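Local structure of Dr hemagglutinin structural subunit (Escherichia coli, 1UT1) at residues Tyr91-Pro96 with Tyr124-Gln129. The protein forms the adhesive fimbrial subunit with which uropathogenic E. coli binds the Dr blood group antigen and adheres to the upper urinary tract. The protein carries 3 engineered substitutions. Residues are numbered along the deposited sequence; the frame is centred on the assembly and turned at random.
Sequences YVNIRP and YVDGQQ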
loop_
_atom_site.group_PDB
_atom_site.type_symbol
_atom_site.label_atom_id
_atom_site.label_comp_id
_atom_site.label_asym_id
_atom_site.label_seq_id
_atom_site.Cartn_x
_atom_site.Cartn_y
_atom_site.Cartn_z
ATOM N N TYR A 91 -20.497 -10.078 7.114
ATOM C CA TYR A 91 -21.420 -10.155 5.988
ATOM C C TYR A 91 -21.972 -8.788 5.671
ATOM O O TYR A 91 -22.400 -8.043 6.569
ATOM C CB TYR A 91 -22.558 -11.097 6.310
ATOM C CG TYR A 91 -22.076 -12.528 6.377
ATOM C CD1 TYR A 91 -21.773 -13.121 7.592
ATOM C CD2 TYR A 91 -21.909 -13.266 5.215
ATOM C CE1 TYR A 91 -21.333 -14.448 7.657
ATOM C CE2 TYR A 91 -21.435 -14.573 5.268
ATOM C CZ TYR A 91 -21.137 -15.145 6.493
ATOM O OH TYR A 91 -20.751 -16.483 6.541
ATOM N N VAL A 92 -22.087 -8.514 4.381
ATOM C CA VAL A 92 -22.612 -7.230 3.948
ATOM C C VAL A 92 -23.636 -7.362 2.826
ATOM O O VAL A 92 -23.590 -8.311 2.025
ATOM C CB VAL A 92 -21.461 -6.279 3.452
ATOM C CG1 VAL A 92 -20.523 -5.900 4.620
ATOM C CG2 VAL A 92 -20.642 -6.911 2.264
ATOM N N ASN A 93 -24.436 -6.299 2.675
ATOM C CA ASN A 93 -25.263 -6.096 1.488
ATOM C C ASN A 93 -24.598 -5.030 0.648
ATOM O O ASN A 93 -23.929 -4.145 1.172
ATOM C CB ASN A 93 -26.644 -5.602 1.868
ATOM C CG ASN A 93 -27.513 -6.703 2.399
ATOM O OD1 ASN A 93 -27.571 -7.805 1.830
ATOM N ND2 ASN A 93 -28.138 -6.448 3.534
ATOM N N ILE A 94 -24.741 -5.166 -0.659
ATOM C CA ILE A 94 -24.170 -4.227 -1.625
ATOM C C ILE A 94 -25.342 -3.685 -2.408
ATOM O O ILE A 94 -26.150 -4.456 -2.937
ATOM C CB ILE A 94 -23.234 -4.990 -2.598
ATOM C CG1 ILE A 94 -22.074 -5.626 -1.790
ATOM C CG2 ILE A 94 -22.726 -4.082 -3.691
ATOM C CD1 ILE A 94 -21.110 -6.496 -2.657
ATOM N N ARG A 95 -25.499 -2.360 -2.418
ATOM C CA ARG A 95 -26.704 -1.753 -2.978
ATOM C C ARG A 95 -26.396 -0.407 -3.660
ATOM O O ARG A 95 -25.895 0.495 -3.019
ATOM C CB ARG A 95 -27.726 -1.524 -1.845
ATOM C CG ARG A 95 -29.061 -0.958 -2.324
ATOM C CD ARG A 95 -30.094 -1.004 -1.227
ATOM N NE ARG A 95 -29.944 0.117 -0.298
ATOM C CZ ARG A 95 -29.483 0.019 0.952
ATOM N NH1 ARG A 95 -29.095 -1.158 1.444
ATOM N NH2 ARG A 95 -29.388 1.104 1.708
ATOM N N PRO A 96 -26.766 -0.255 -4.928
ATOM C CA PRO A 96 -26.598 1.051 -5.616
ATOM C C PRO A 96 -27.513 2.040 -4.959
ATOM O O PRO A 96 -28.551 1.653 -4.417
ATOM C CB PRO A 96 -27.107 0.779 -7.040
ATOM C CG PRO A 96 -28.113 -0.334 -6.871
ATOM C CD PRO A 96 -27.524 -1.222 -5.751
ATOM N N TYR A 124 -23.125 -2.280 3.290
ATOM C CA TYR A 124 -23.759 -2.177 4.617
ATOM C C TYR A 124 -23.666 -3.489 5.354
ATOM O O TYR A 124 -23.768 -4.561 4.758
ATOM C CB TYR A 124 -25.262 -1.845 4.444
ATOM C CG TYR A 124 -25.518 -0.639 3.574
ATOM C CD1 TYR A 124 -25.539 0.649 4.130
ATOM C CD2 TYR A 124 -25.581 -0.764 2.189
ATOM C CE1 TYR A 124 -25.769 1.769 3.327
ATOM C CE2 TYR A 124 -25.816 0.365 1.361
ATOM C CZ TYR A 124 -25.900 1.627 1.957
ATOM O OH TYR A 124 -26.057 2.754 1.151
ATOM N N VAL A 125 -23.611 -3.413 6.672
ATOM C CA VAL A 125 -23.614 -4.639 7.484
ATOM C C VAL A 125 -24.946 -5.379 7.256
ATOM O O VAL A 125 -26.009 -4.781 7.292
ATOM C CB VAL A 125 -23.424 -4.282 8.989
ATOM C CG1 VAL A 125 -23.633 -5.519 9.883
ATOM C CG2 VAL A 125 -22.015 -3.689 9.212
ATOM N N ASP A 126 -24.878 -6.674 6.969
ATOM C CA ASP A 126 -26.101 -7.465 6.734
ATOM C C ASP A 126 -26.403 -8.324 7.982
ATOM O O ASP A 126 -25.810 -9.378 8.155
ATOM C CB ASP A 126 -25.914 -8.397 5.522
ATOM C CG ASP A 126 -27.180 -9.224 5.213
ATOM O OD1 ASP A 126 -28.278 -8.904 5.754
ATOM O OD2 ASP A 126 -27.049 -10.256 4.536
ATOM N N GLY A 127 -27.316 -7.854 8.821
ATOM C CA GLY A 127 -27.660 -8.543 10.075
ATOM C C GLY A 127 -26.690 -8.039 11.146
ATOM O O GLY A 127 -25.505 -7.826 10.855
ATOM N N GLN A 128 -27.202 -7.768 12.352
ATOM C CA GLN A 128 -26.350 -7.252 13.424
ATOM C C GLN A 128 -25.208 -8.225 13.651
ATOM O O GLN A 128 -25.411 -9.460 13.709
ATOM C CB GLN A 128 -27.154 -6.961 14.720
ATOM C CG GLN A 128 -27.541 -8.181 15.520
ATOM C CD GLN A 128 -26.408 -8.644 16.448
ATOM O OE1 GLN A 128 -25.399 -7.959 16.591
ATOM N NE2 GLN A 128 -26.576 -9.827 17.073
ATOM N N GLN A 129 -23.984 -7.692 13.669
ATOM C CA GLN A 129 -22.798 -8.539 13.858
ATOM C C GLN A 129 -21.894 -7.952 14.933
ATOM O O GLN A 129 -20.681 -7.770 14.743
ATOM C CB GLN A 129 -22.074 -8.768 12.518
ATOM C CG GLN A 129 -22.843 -9.724 11.600
ATOM C CD GLN A 129 -22.349 -9.692 10.155
ATOM O OE1 GLN A 129 -21.370 -10.339 9.818
ATOM N NE2 GLN A 129 -23.046 -8.952 9.297
HETATM O O HOH W 1 -27.900 -4.286 5.213
HETATM O O HOH W 2 -27.115 2.282 -1.143
#
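N93 and Y124 face each other as an antiparallel hydrogen-bonded pair, N93 N giving to Y124 O at 2.8 Å and Y124 N to N93 O at 2.9 Å. V92 and V125 follow as a non-hydrogen-bonded pair. Pairing then runs on past the end of strand 118-125, because D126 N still reaches Y91 O at 2.9 Å. Beyond it the chain turns, and the Q129 amide takes over the role of a strand edge: its OE1 accepts from Y91 N through an in-plane lone pair (2.9 Å), while NE2 gives one hydrogen to Y91 O and another to G127 O (3.1 Å), fixing the amide's rotation and tying the turn together. Y91 O is thus gripped by both D126 N and Q129 NE2. At the other end, R95 swings CG anti to its N (chi1 -177°) and bends at chi3, laying the guanidinium over one face of the Y124 ring, planes 14° apart, in an off-centre cation-pi stack. A water joins Y124 OH to R95 O; another links N93 ND2 to V125 O. On the face away from N93 and Y124, V92 packs against F79, L81 and I123. Strand 89-96 sits between strands 78-83 and 118-125, in a sheet of the immunoglobulin-like beta-sandwich of fimbrial Dr adhesins.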